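Long-range contacts in beta-lactamase/D-alanine Carboxypeptidase (Yersinia pestis, PDB 3RJU), which is probably a serine hydrolase of the beta-lactamase and penicillin-binding protein family, acting on beta-lactams or on peptides ending in D-alanine: residues A[106-111]-A[165-170]; A[112-117]-A[157-162]; A[95-100]-A[142-147]. One frame throughout, in Å; residues are numbered along the deposited sequence. Where two conformers were deposited one is given.

Contact 1 of 3, residues A[106-111]-A[165-170]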
ATOM      1  N   ILE A 106     -22.394  -4.291   2.796  1.00  9.95           N
ATOM      2  CA  ILE A 106     -20.970  -4.163   2.550  1.00 10.10           C
ATOM      3  C   ILE A 106     -20.229  -5.105   3.491  1.00  9.43           C
ATOM      4  O   ILE A 106     -20.451  -5.062   4.695  1.00 10.30           O
ATOM      5  CB  ILE A 106     -20.512  -2.723   2.807  1.00  9.26           C
ATOM      6  CG1 ILE A 106     -21.107  -1.798   1.744  1.00 10.47           C
ATOM      7  CG2 ILE A 106     -18.985  -2.609   2.819  1.00  9.82           C
ATOM      8  CD1 ILE A 106     -21.041  -0.332   2.100  1.00 12.29           C
ATOM      9  N   ARG A 107     -19.352  -5.951   2.945  1.00 10.82           N
ATOM     10  CA  ARG A 107     -18.562  -6.880   3.745  1.00  9.81           C
ATOM     11  C   ARG A 107     -17.085  -6.480   3.754  1.00  8.76           C
ATOM     12  O   ARG A 107     -16.655  -5.655   2.934  1.00  8.74           O
ATOM     13  CB  ARG A 107     -18.725  -8.307   3.220  1.00  9.83           C
ATOM     14  CG  ARG A 107     -20.177  -8.730   3.173  1.00  9.70           C
ATOM     15  CD  ARG A 107     -20.347 -10.064   2.455  1.00 12.10           C
ATOM     16  NE  ARG A 107     -21.764 -10.392   2.312  1.00 13.74           N
ATOM     17  CZ  ARG A 107     -22.485 -11.079   3.203  1.00 15.30           C
ATOM     18  NH1 ARG A 107     -21.915 -11.548   4.309  1.00 16.17           N
ATOM     19  NH2 ARG A 107     -23.780 -11.311   2.976  1.00 18.73           N
ATOM     20  N   LEU A 108     -16.309  -7.044   4.671  1.00  9.19           N
ATOM     21  CA  LEU A 108     -14.901  -6.646   4.772  1.00  9.32           C
ATOM     22  C   LEU A 108     -14.163  -6.858   3.444  1.00  9.65           C
ATOM     23  O   LEU A 108     -13.397  -5.998   3.022  1.00  9.41           O
ATOM     24  CB  LEU A 108     -14.171  -7.349   5.921  1.00  8.49           C
ATOM     25  CG  LEU A 108     -14.785  -7.167   7.318  1.00  9.42           C
ATOM     26  CD1 LEU A 108     -13.907  -7.842   8.362  1.00 10.99           C
ATOM     27  CD2 LEU A 108     -15.047  -5.696   7.675  1.00 10.97           C
ATOM     28  N   LEU A 109     -14.448  -7.973   2.774  1.00  8.91           N
ATOM     29  CA  LEU A 109     -13.893  -8.271   1.456  1.00  8.81           C
ATOM     30  C   LEU A 109     -14.120  -7.137   0.455  1.00  8.70           C
ATOM     31  O   LEU A 109     -13.243  -6.836  -0.377  1.00  9.23           O
ATOM     32  CB  LEU A 109     -14.489  -9.584   0.926  1.00 11.55           C
ATOM     33  CG  LEU A 109     -14.144  -9.927  -0.518  1.00 14.90           C
ATOM     34  CD1 LEU A 109     -12.619 -10.112  -0.653  1.00 16.48           C
ATOM     35  CD2 LEU A 109     -14.883 -11.184  -0.961  1.00 16.13           C
ATOM     36  N   HIS A 110     -15.301  -6.527   0.508  1.00  8.19           N
ATOM     37  CA  HIS A 110     -15.621  -5.440  -0.417  1.00  7.26           C
ATOM     38  C   HIS A 110     -14.762  -4.215  -0.120  1.00  9.07           C
ATOM     39  O   HIS A 110     -14.313  -3.531  -1.038  1.00  8.84           O
ATOM     40  CB  HIS A 110     -17.109  -5.066  -0.368  1.00  7.81           C
ATOM     41  CG  HIS A 110     -18.022  -6.188  -0.746  1.00  8.09           C
ATOM     42  ND1 HIS A 110     -19.004  -6.668   0.099  1.00  9.27           N
ATOM     43  CD2 HIS A 110     -18.099  -6.930  -1.880  1.00  8.67           C
ATOM     44  CE1 HIS A 110     -19.655  -7.652  -0.504  1.00  9.87           C
ATOM     45  NE2 HIS A 110     -19.115  -7.842  -1.699  1.00  9.47           N
ATOM     46  N   LEU A 111     -14.562  -3.914   1.159  1.00  8.36           N
ATOM     47  CA  LEU A 111     -13.709  -2.781   1.506  1.00  7.63           C
ATOM     48  C   LEU A 111     -12.297  -3.032   0.982  1.00  6.97           C
ATOM     49  O   LEU A 111     -11.654  -2.118   0.456  1.00  9.33           O
ATOM     50  CB  LEU A 111     -13.668  -2.581   3.026  1.00  8.14           C
ATOM     51  CG  LEU A 111     -15.023  -2.369   3.713  1.00  7.29           C
ATOM     52  CD1 LEU A 111     -14.808  -2.394   5.233  1.00  7.54           C
ATOM     53  CD2 LEU A 111     -15.673  -1.070   3.277  1.00  8.16           C
ATOM     54  N   ASP A 165      -9.951   2.880   5.511  1.00  7.72           N
ATOM     55  CA  ASP A 165      -9.893   3.321   6.902  1.00  8.31           C
ATOM     56  C   ASP A 165     -11.057   2.734   7.716  1.00  9.70           C
ATOM     57  O   ASP A 165     -10.879   2.349   8.881  1.00  9.41           O
ATOM     58  CB  ASP A 165      -9.800   4.841   6.968  1.00  9.57           C
ATOM     59  CG  ASP A 165      -8.491   5.337   6.410  1.00 10.78           C
ATOM     60  OD1 ASP A 165      -7.460   4.737   6.798  1.00  9.33           O
ATOM     61  OD2 ASP A 165      -8.495   6.271   5.574  1.00 11.04           O
ATOM     62  N   LEU A 166     -12.234   2.633   7.100  1.00  9.41           N
ATOM     63  CA  LEU A 166     -13.329   1.905   7.750  1.00  8.10           C
ATOM     64  C   LEU A 166     -12.928   0.448   8.030  1.00  8.67           C
ATOM     65  O   LEU A 166     -13.291  -0.103   9.057  1.00 10.03           O
ATOM     66  CB  LEU A 166     -14.621   1.955   6.928  1.00  8.56           C
ATOM     67  CG  LEU A 166     -15.281   3.342   6.846  1.00  8.78           C
ATOM     68  CD1 LEU A 166     -16.388   3.360   5.789  1.00 10.60           C
ATOM     69  CD2 LEU A 166     -15.828   3.798   8.206  1.00 11.09           C
ATOM     70  N   LEU A 167     -12.194  -0.170   7.112  1.00  9.30           N
ATOM     71  CA  LEU A 167     -11.702  -1.525   7.329  1.00  8.90           C
ATOM     72  C   LEU A 167     -10.793  -1.577   8.556  1.00  9.24           C
ATOM     73  O   LEU A 167     -10.933  -2.463   9.412  1.00 10.48           O
ATOM     74  CB  LEU A 167     -10.960  -2.041   6.098  1.00  7.45           C
ATOM     75  CG  LEU A 167     -10.346  -3.435   6.196  1.00  7.87           C
ATOM     76  CD1 LEU A 167     -11.388  -4.498   6.576  1.00  9.28           C
ATOM     77  CD2 LEU A 167      -9.647  -3.794   4.876  1.00  8.56           C
ATOM     78  N   ALA A 168      -9.860  -0.632   8.653  1.00 10.20           N
ATOM     79  CA  ALA A 168      -8.961  -0.599   9.807  1.00  9.42           C
ATOM     80  C   ALA A 168      -9.772  -0.443  11.079  1.00 10.09           C
ATOM     81  O   ALA A 168      -9.490  -1.116  12.066  1.00 11.43           O
ATOM     82  CB  ALA A 168      -7.946   0.541   9.691  1.00  8.46           C
ATOM     83  N   ASP A 169     -10.792   0.418  11.040  1.00 10.61           N
ATOM     84  CA  ASP A 169     -11.666   0.626  12.204  1.00 10.53           C
ATOM     85  C   ASP A 169     -12.322  -0.702  12.621  1.00 10.76           C
ATOM     86  O   ASP A 169     -12.425  -1.030  13.824  1.00 10.95           O
ATOM     87  CB  ASP A 169     -12.784   1.626  11.898  1.00 10.94           C
ATOM     88  CG  ASP A 169     -12.270   3.023  11.514  1.00 11.99           C
ATOM     89  OD1 ASP A 169     -11.100   3.378  11.809  1.00 13.99           O
ATOM     90  OD2 ASP A 169     -13.061   3.780  10.911  1.00 12.68           O
ATOM     91  N   ALA A 170     -12.796  -1.447  11.628  1.00 10.73           N
ATOM     92  CA  ALA A 170     -13.496  -2.696  11.891  1.00 10.83           C
ATOM     93  C   ALA A 170     -12.541  -3.715  12.498  1.00  9.81           C
ATOM     94  O   ALA A 170     -12.892  -4.433  13.442  1.00 11.10           O
ATOM     95  CB  ALA A 170     -14.105  -3.238  10.592  1.00 11.37           C
TER
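Leu167 holds its CG trans to its own amide nitrogen (chi1 178°), whereas Leu108 and Leu111 both turn CG trans to the carbonyl carbon (chi1 -57° in each), and these settings let the three side chains mesh. Leu167 reaches out with CD1, which meets Leu108 at two points: CB of Leu108 and the methyl CD2 of Leu108 each lie 4.0 Å from Leu167 CD1. The two leucines cross obliquely instead of running alongside one another. The same Leu108 CD2 also meets the methyl of Ala170, with CD2 to Ala170 CB at 3.9 Å, so one branch of Leu108 touches residues that lie nearly one turn apart on the facing helix. Leu111 meets the stem of Leu167: its CD1 comes to 3.8 Å from Leu167 CA and 4.0 Å from Leu167 CB, pressing against the backbone of the facing helix as much as against a side chain.

This is helix packing in the largely helical half of the penicillin-recognising fold, where the short helix 108-113 meets helix 162-175. Leu108 and Leu167 both also touch Met72 of helix 64-77, the helix that starts near the presumed SxxK serine, so the three helices share one apolar seam. On the side of helix 162-175 turned elsewhere, Asp169 forms a salt bridge with Arg140, and Asp165 accepts hydrogen bonds from Gly225 N and Ser226 OG.

No hydrogen bond spans the interface itself. At the start of helix 108-113, Arg107 is the N-cap residue and its backbone N donates to ND1 of His110 over 3.0 Å, at an N-H...N angle of 159°. The donor lies in the plane of the imidazole, a geometry that would restrain the ring's rotation.

Contact 2 of 3, residues A[112-117]-A[157-162]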
ATOM      1  N   ALA A 112     -11.800  -4.259   1.139  1.00  7.20           N
ATOM      2  CA  ALA A 112     -10.411  -4.560   0.770  1.00  9.00           C
ATOM      3  C   ALA A 112     -10.160  -4.594  -0.736  1.00  7.07           C
ATOM      4  O   ALA A 112      -9.041  -4.355  -1.206  1.00  7.92           O
ATOM      5  CB  ALA A 112      -9.959  -5.885   1.408  1.00  9.27           C
ATOM      6  N   SER A 113     -11.198  -4.926  -1.495  1.00  6.84           N
ATOM      7  CA  SER A 113     -11.098  -5.059  -2.949  1.00  7.19           C
ATOM      8  C   SER A 113     -11.677  -3.850  -3.731  1.00  7.95           C
ATOM      9  O   SER A 113     -11.787  -3.898  -4.961  1.00  8.60           O
ATOM     10  CB  SER A 113     -11.809  -6.335  -3.414  1.00  8.94           C
ATOM     11  OG  SER A 113     -13.196  -6.305  -3.064  1.00  9.78           O
ATOM     12  N   HIS A 114     -12.050  -2.783  -3.027  1.00  7.53           N
ATOM     13  CA  HIS A 114     -12.564  -1.556  -3.660  1.00  7.00           C
ATOM     14  C   HIS A 114     -13.931  -1.727  -4.329  1.00  9.02           C
ATOM     15  O   HIS A 114     -14.300  -0.966  -5.247  1.00  9.67           O
ATOM     16  CB  HIS A 114     -11.549  -0.957  -4.661  1.00  6.47           C
ATOM     17  CG  HIS A 114     -10.209  -0.700  -4.052  1.00  5.65           C
ATOM     18  ND1 HIS A 114      -9.983   0.283  -3.104  1.00  8.41           N
ATOM     19  CD2 HIS A 114      -9.028  -1.330  -4.234  1.00  6.19           C
ATOM     20  CE1 HIS A 114      -8.711   0.249  -2.739  1.00  9.22           C
ATOM     21  NE2 HIS A 114      -8.113  -0.723  -3.408  1.00  8.16           N
ATOM     22  N   THR A 115     -14.685  -2.720  -3.865  1.00  7.36           N
ATOM     23  CA  THR A 115     -15.976  -3.015  -4.488  1.00  8.88           C
ATOM     24  C   THR A 115     -17.182  -2.709  -3.585  1.00  8.50           C
ATOM     25  O   THR A 115     -18.301  -3.184  -3.837  1.00  9.37           O
ATOM     26  CB  THR A 115     -16.046  -4.480  -4.969  1.00  9.49           C
ATOM     27  OG1 THR A 115     -15.786  -5.355  -3.866  1.00  9.51           O
ATOM     28  CG2 THR A 115     -15.019  -4.710  -6.095  1.00  8.96           C
ATOM     29  N   SER A 116     -16.968  -1.894  -2.557  1.00  8.21           N
ATOM     30  CA  SER A 116     -18.019  -1.666  -1.565  1.00  6.84           C
ATOM     31  C   SER A 116     -19.106  -0.684  -2.011  1.00  8.88           C
ATOM     32  O   SER A 116     -20.149  -0.609  -1.370  1.00  9.66           O
ATOM     33  CB  SER A 116     -17.412  -1.130  -0.254  1.00  7.60           C
ATOM     34  OG  SER A 116     -16.973   0.222  -0.432  1.00  9.16           O
ATOM     35  N   GLY A 117     -18.850   0.103  -3.056  1.00  8.82           N
ATOM     36  CA  GLY A 117     -19.781   1.138  -3.445  1.00  9.76           C
ATOM     37  C   GLY A 117     -19.591   2.459  -2.705  1.00 10.85           C
ATOM     38  O   GLY A 117     -20.304   3.440  -2.963  1.00 12.85           O
ATOM     39  N   ALA A 157     -15.608  -1.670  -9.177  1.00  9.61           N
ATOM     40  CA  ALA A 157     -14.441  -1.280  -8.393  1.00  9.19           C
ATOM     41  C   ALA A 157     -14.300   0.225  -8.493  1.00  9.51           C
ATOM     42  O   ALA A 157     -14.350   0.778  -9.584  1.00  9.79           O
ATOM     43  CB  ALA A 157     -13.178  -1.949  -8.902  1.00  9.68           C
ATOM     44  N   ALA A 158     -14.098   0.879  -7.355  1.00  7.64           N
ATOM     45  CA  ALA A 158     -13.813   2.304  -7.338  1.00  8.17           C
ATOM     46  C   ALA A 158     -12.870   2.499  -6.187  1.00  7.92           C
ATOM     47  O   ALA A 158     -13.253   2.358  -5.026  1.00  9.40           O
ATOM     48  CB  ALA A 158     -15.074   3.115  -7.146  1.00  9.08           C
ATOM     49  N   TYR A 159     -11.615   2.792  -6.510  1.00  8.94           N
ATOM     50  CA  TYR A 159     -10.557   2.874  -5.513  1.00  7.66           C
ATOM     51  C   TYR A 159     -10.997   3.797  -4.392  1.00  8.99           C
ATOM     52  O   TYR A 159     -11.467   4.917  -4.644  1.00  9.45           O
ATOM     53  CB  TYR A 159      -9.324   3.448  -6.172  1.00  7.82           C
ATOM     54  CG  TYR A 159      -8.098   3.455  -5.316  1.00  7.93           C
ATOM     55  CD1 TYR A 159      -7.307   2.310  -5.205  1.00  7.67           C
ATOM     56  CD2 TYR A 159      -7.705   4.601  -4.625  1.00 10.24           C
ATOM     57  CE1 TYR A 159      -6.150   2.298  -4.442  1.00  8.61           C
ATOM     58  CE2 TYR A 159      -6.550   4.603  -3.847  1.00  9.64           C
ATOM     59  CZ  TYR A 159      -5.767   3.452  -3.766  1.00  9.06           C
ATOM     60  OH  TYR A 159      -4.610   3.451  -3.023  1.00 10.24           O
ATOM     61  N   SER A 160     -10.820   3.342  -3.156  1.00  8.81           N
ATOM     62  CA  SER A 160     -11.288   4.108  -2.008  1.00  8.17           C
ATOM     63  C   SER A 160     -10.300   4.106  -0.841  1.00  7.77           C
ATOM     64  O   SER A 160      -9.785   3.055  -0.431  1.00  9.48           O
ATOM     65  CB  SER A 160     -12.669   3.619  -1.551  1.00  9.73           C
ATOM     66  OG  SER A 160     -13.084   4.324  -0.398  1.00  8.97           O
ATOM     67  N   ASN A 161     -10.015   5.308  -0.353  1.00  8.48           N
ATOM     68  CA  ASN A 161      -9.319   5.505   0.906  1.00  8.10           C
ATOM     69  C   ASN A 161     -10.267   5.349   2.089  1.00  9.07           C
ATOM     70  O   ASN A 161      -9.960   4.615   3.039  1.00  9.77           O
ATOM     71  CB  ASN A 161      -8.644   6.869   0.904  1.00  8.56           C
ATOM     72  CG  ASN A 161      -7.527   6.938  -0.128  1.00  9.50           C
ATOM     73  OD1 ASN A 161      -6.825   5.952  -0.347  1.00 10.65           O
ATOM     74  ND2 ASN A 161      -7.356   8.096  -0.764  1.00 10.89           N
ATOM     75  N   LEU A 162     -11.416   6.024   2.010  1.00  9.02           N
ATOM     76  CA  LEU A 162     -12.441   5.923   3.049  1.00  8.17           C
ATOM     77  C   LEU A 162     -12.735   4.466   3.429  1.00 10.28           C
ATOM     78  O   LEU A 162     -12.746   4.116   4.611  1.00 10.16           O
ATOM     79  CB  LEU A 162     -13.729   6.572   2.565  1.00  9.66           C
ATOM     80  CG  LEU A 162     -14.943   6.408   3.472  1.00  9.93           C
ATOM     81  CD1 LEU A 162     -14.642   7.001   4.864  1.00 10.31           C
ATOM     82  CD2 LEU A 162     -16.171   7.072   2.826  1.00 11.94           C
TER
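His114, which leaves helix 108-113 through a Schellman motif, sits against Tyr159 and Ser160, the first two residues of a Tyr-Ser-Asn sequence (Tyr159 to Asn161) consistent with the Tyr-x-Asn motif of class C-like serine beta-lactamases. With CG trans to the carbonyl carbon (chi1 -55°), its side chain extends alongside that of Tyr159. CB starts 3.7 Å from Ala158 O. CG lies beside Tyr159 CA, and ND1 accepts a hydrogen bond of 3.2 Å from Ser160 N, which approaches 35° out of the ring plane. Farther out, CE1 rests 3.5 Å from Tyr159 CD1, with NE2 almost as near the same atom. The rings of His114 and Tyr159 form an offset stack, centroids 4.6 Å apart and planes inclined by 27°.

The phenol oxygen of Tyr159 is hydrogen-bonded to Lys65 NZ and Lys302 NZ, and weakly to Ser62 OG and a bound citrate, in what is probably the active-site pocket. The backbone of His114 joins strand 156-158 as well: its O accepts from Ala158 N at 2.8 Å, in the carbonyl plane, while Ala157 CA makes a C-H...O contact of 3.2 Å with His114 O.

Contact 3 of 3, residues A[95-100]-A[142-147]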
ATOM      1  N   VAL A  95     -25.029   2.479  15.999  1.00 43.68           N
ATOM      2  CA  VAL A  95     -24.881   3.264  14.776  1.00 40.64           C
ATOM      3  C   VAL A  95     -25.142   2.431  13.524  1.00 37.62           C
ATOM      4  O   VAL A  95     -24.680   1.298  13.396  1.00 37.16           O
ATOM      5  CB  VAL A  95     -23.524   4.017  14.693  1.00 40.84           C
ATOM      6  CG1 VAL A  95     -22.721   3.809  15.958  1.00 41.98           C
ATOM      7  CG2 VAL A  95     -22.739   3.610  13.454  1.00 40.12           C
ATOM      8  N   ASN A  96     -25.909   3.015  12.616  1.00 35.47           N
ATOM      9  CA  ASN A  96     -26.330   2.366  11.388  1.00 34.98           C
ATOM     10  C   ASN A  96     -25.204   2.333  10.364  1.00 31.13           C
ATOM     11  O   ASN A  96     -24.456   3.303  10.224  1.00 31.17           O
ATOM     12  CB  ASN A  96     -27.541   3.113  10.817  1.00 38.90           C
ATOM     13  CG  ASN A  96     -27.929   2.635   9.433  1.00 41.37           C
ATOM     14  OD1 ASN A  96     -28.399   1.504   9.261  1.00 43.06           O
ATOM     15  ND2 ASN A  96     -27.750   3.500   8.435  1.00 41.33           N
ATOM     16  N   VAL A  97     -25.057   1.204   9.680  1.00 25.96           N
ATOM     17  CA  VAL A  97     -24.195   1.145   8.511  1.00 20.99           C
ATOM     18  C   VAL A  97     -25.102   0.919   7.317  1.00 21.27           C
ATOM     19  O   VAL A  97     -25.786  -0.102   7.232  1.00 23.91           O
ATOM     20  CB  VAL A  97     -23.160   0.016   8.588  1.00 19.28           C
ATOM     21  CG1 VAL A  97     -22.401  -0.083   7.264  1.00 17.03           C
ATOM     22  CG2 VAL A  97     -22.205   0.258   9.753  1.00 19.63           C
ATOM     23  N   PRO A  98     -25.135   1.884   6.398  1.00 21.22           N
ATOM     24  CA  PRO A  98     -26.052   1.746   5.267  1.00 21.16           C
ATOM     25  C   PRO A  98     -25.642   0.621   4.317  1.00 18.42           C
ATOM     26  O   PRO A  98     -24.467   0.266   4.191  1.00 18.52           O
ATOM     27  CB  PRO A  98     -25.937   3.099   4.570  1.00 22.07           C
ATOM     28  CG  PRO A  98     -24.525   3.516   4.854  1.00 23.32           C
ATOM     29  CD  PRO A  98     -24.296   3.088   6.282  1.00 22.42           C
ATOM     30  N   SER A  99     -26.635   0.092   3.617  0.61 17.18           N
ATOM     31  CA  SER A  99     -26.428  -0.979   2.663  0.61 15.93           C
ATOM     32  C   SER A  99     -27.275  -0.712   1.441  0.61 15.82           C
ATOM     33  O   SER A  99     -28.338  -0.086   1.532  0.61 17.29           O
ATOM     34  CB  SER A  99     -26.866  -2.309   3.261  0.61 15.62           C
ATOM     35  OG  SER A  99     -28.221  -2.244   3.662  0.61 17.09           O
ATOM     36  N   TYR A 100     -26.821  -1.219   0.303  1.00 14.64           N
ATOM     37  CA  TYR A 100     -27.555  -1.055  -0.924  1.00 14.99           C
ATOM     38  C   TYR A 100     -28.958  -1.647  -0.779  1.00 14.55           C
ATOM     39  O   TYR A 100     -29.947  -1.017  -1.163  1.00 16.28           O
ATOM     40  CB  TYR A 100     -26.819  -1.728  -2.081  1.00 14.21           C
ATOM     41  CG  TYR A 100     -27.690  -1.745  -3.293  1.00 15.75           C
ATOM     42  CD1 TYR A 100     -27.952  -0.568  -3.999  1.00 16.06           C
ATOM     43  CD2 TYR A 100     -28.285  -2.920  -3.716  1.00 16.19           C
ATOM     44  CE1 TYR A 100     -28.776  -0.568  -5.108  1.00 16.95           C
ATOM     45  CE2 TYR A 100     -29.102  -2.938  -4.810  1.00 15.53           C
ATOM     46  CZ  TYR A 100     -29.356  -1.762  -5.503  1.00 17.73           C
ATOM     47  OH  TYR A 100     -30.178  -1.787  -6.593  1.00 20.36           O
ATOM     48  N   GLN A 142     -19.570   9.143  12.019  1.00 19.61           N
ATOM     49  CA  GLN A 142     -20.622  10.149  12.037  1.00 22.49           C
ATOM     50  C   GLN A 142     -21.208  10.335  10.626  1.00 19.94           C
ATOM     51  O   GLN A 142     -22.421  10.429  10.460  1.00 21.07           O
ATOM     52  CB  GLN A 142     -20.093  11.467  12.612  1.00 26.54           C
ATOM     53  CG  GLN A 142     -21.142  12.546  12.786  1.00 32.06           C
ATOM     54  CD  GLN A 142     -22.287  12.119  13.700  1.00 36.08           C
ATOM     55  OE1 GLN A 142     -22.081  11.420  14.702  1.00 36.33           O
ATOM     56  NE2 GLN A 142     -23.507  12.531  13.347  1.00 38.61           N
ATOM     57  N   TRP A 143     -20.346  10.350   9.613  1.00 17.67           N
ATOM     58  CA  TRP A 143     -20.794  10.444   8.226  1.00 17.07           C
ATOM     59  C   TRP A 143     -21.502   9.170   7.778  1.00 18.50           C
ATOM     60  O   TRP A 143     -22.540   9.226   7.136  1.00 19.17           O
ATOM     61  CB  TRP A 143     -19.609  10.716   7.284  1.00 17.41           C
ATOM     62  CG  TRP A 143     -19.997  10.688   5.832  1.00 18.31           C
ATOM     63  CD1 TRP A 143     -20.490  11.737   5.091  1.00 19.82           C
ATOM     64  CD2 TRP A 143     -19.940   9.560   4.939  1.00 18.90           C
ATOM     65  NE1 TRP A 143     -20.741  11.326   3.793  1.00 21.01           N
ATOM     66  CE2 TRP A 143     -20.410   9.999   3.676  1.00 20.25           C
ATOM     67  CE3 TRP A 143     -19.533   8.226   5.084  1.00 18.16           C
ATOM     68  CZ2 TRP A 143     -20.497   9.151   2.572  1.00 21.12           C
ATOM     69  CZ3 TRP A 143     -19.621   7.378   3.974  1.00 19.45           C
ATOM     70  CH2 TRP A 143     -20.089   7.851   2.734  1.00 21.04           C
ATOM     71  N   LEU A 144     -20.936   8.018   8.111  1.00 19.91           N
ATOM     72  CA  LEU A 144     -21.434   6.755   7.572  1.00 20.33           C
ATOM     73  C   LEU A 144     -22.884   6.510   8.011  1.00 22.38           C
ATOM     74  O   LEU A 144     -23.722   6.019   7.243  1.00 23.04           O
ATOM     75  CB  LEU A 144     -20.509   5.604   8.003  1.00 18.73           C
ATOM     76  CG  LEU A 144     -20.786   4.226   7.410  1.00 19.33           C
ATOM     77  CD1 LEU A 144     -20.641   4.232   5.888  1.00 19.21           C
ATOM     78  CD2 LEU A 144     -19.865   3.204   8.046  1.00 18.32           C
ATOM     79  N   LYS A 145     -23.195   6.893   9.239  1.00 23.92           N
ATOM     80  CA  LYS A 145     -24.483   6.526   9.796  1.00 26.74           C
ATOM     81  C   LYS A 145     -25.646   7.218   9.080  1.00 26.66           C
ATOM     82  O   LYS A 145     -26.776   6.745   9.131  1.00 27.84           O
ATOM     83  CB  LYS A 145     -24.514   6.775  11.302  1.00 30.77           C
ATOM     84  CG  LYS A 145     -24.562   8.225  11.702  1.00 34.47           C
ATOM     85  CD  LYS A 145     -24.532   8.323  13.212  1.00 37.64           C
ATOM     86  CE  LYS A 145     -24.682   9.752  13.673  1.00 41.13           C
ATOM     87  NZ  LYS A 145     -24.584   9.839  15.162  1.00 43.51           N
ATOM     88  N   LEU A 146     -25.355   8.316   8.388  1.00 26.12           N
ATOM     89  CA  LEU A 146     -26.368   9.038   7.631  1.00 26.66           C
ATOM     90  C   LEU A 146     -26.201   8.872   6.123  1.00 24.37           C
ATOM     91  O   LEU A 146     -26.984   9.425   5.350  1.00 25.86           O
ATOM     92  CB  LEU A 146     -26.321  10.528   7.974  1.00 31.48           C
ATOM     93  CG  LEU A 146     -26.668  10.916   9.408  1.00 35.18           C
ATOM     94  CD1 LEU A 146     -26.369  12.388   9.627  1.00 36.26           C
ATOM     95  CD2 LEU A 146     -28.124  10.601   9.693  1.00 36.27           C
ATOM     96  N   ALA A 147     -25.182   8.118   5.711  1.00 22.39           N
ATOM     97  CA  ALA A 147     -24.831   7.988   4.300  1.00 19.99           C
ATOM     98  C   ALA A 147     -25.776   7.052   3.565  1.00 20.73           C
ATOM     99  O   ALA A 147     -26.438   6.217   4.175  1.00 22.48           O
ATOM    100  CB  ALA A 147     -23.374   7.483   4.159  1.00 19.20           C
TER
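Pro98 lays its ring across the branched end of Leu144, the two side chains set at an oblique angle, with Pro98 CD 3.9 Å from Leu144 CD1. The rim of the proline ring also points at the type I beta turn from Leu144 to Ala147. Its CD lies 3.1 Å from Leu144 O and its CB 3.2 Å from Ala147 O, so the CB-CG-CD rim of the ring abuts two carbonyl oxygens, one near each end, while the methyl of Ala147 stands near CG. With CG trans to the backbone N (chi1 -174°) and chi2 at 62°, Leu144 presents CD2 to Val97: Leu144 CD2 and Val97 CG2 meet at 4.1 Å, again at a slant. Behind these groups, Leu144 touches Leu166 of helix 162-175, and Val97 reaches Trp141, so the loop 95-100 is laid over the outer end of helix 137-144.

Beside the turn, Asn96 runs next to the backbone of Lys145. Its amide ND2 makes a weak hydrogen bond of 3.5 Å to Lys145 O, and the main-chain O of Asn96 receives a C-H...O contact of 3.3 Å from Lys145 CA. The side chain of Lys145 passes near Asn96 O and Val95 at its CB, then extends away, where NZ bonds to OE1 of Gln142.

This is a peripheral junction between an irregular loop and the end region of helix 137-144, built from apolar contacts and C-H groups facing carbonyl oxygens. Asn96 O is buried without any conventional donor, and the one cross-contact hydrogen bond is long, which suggests that apolar packing contributes more than polar bonding.

Along the chain the first segments come in the order 95-100, 106-111, 112-117 and the second in the order 142-147, 157-162, 165-170. Contact 2 thus falls within the span bridged by contact 1, and contact 3 interleaves with both. Contacts 1 and 2 share helix 108-113 and have centres about 9 Å apart; strand 156-158 leads into helix 162-175. Contact 3 lies farther out, its centre about 13 Å from that of contact 1 and 16 Å from that of contact 2, joined to them through Ile106 against Pro98 and Trp143 against Leu162. All three belong to the mainly helical part of the fold, running from its rim to contact 2, which contributes Tyr159 to the probable active site.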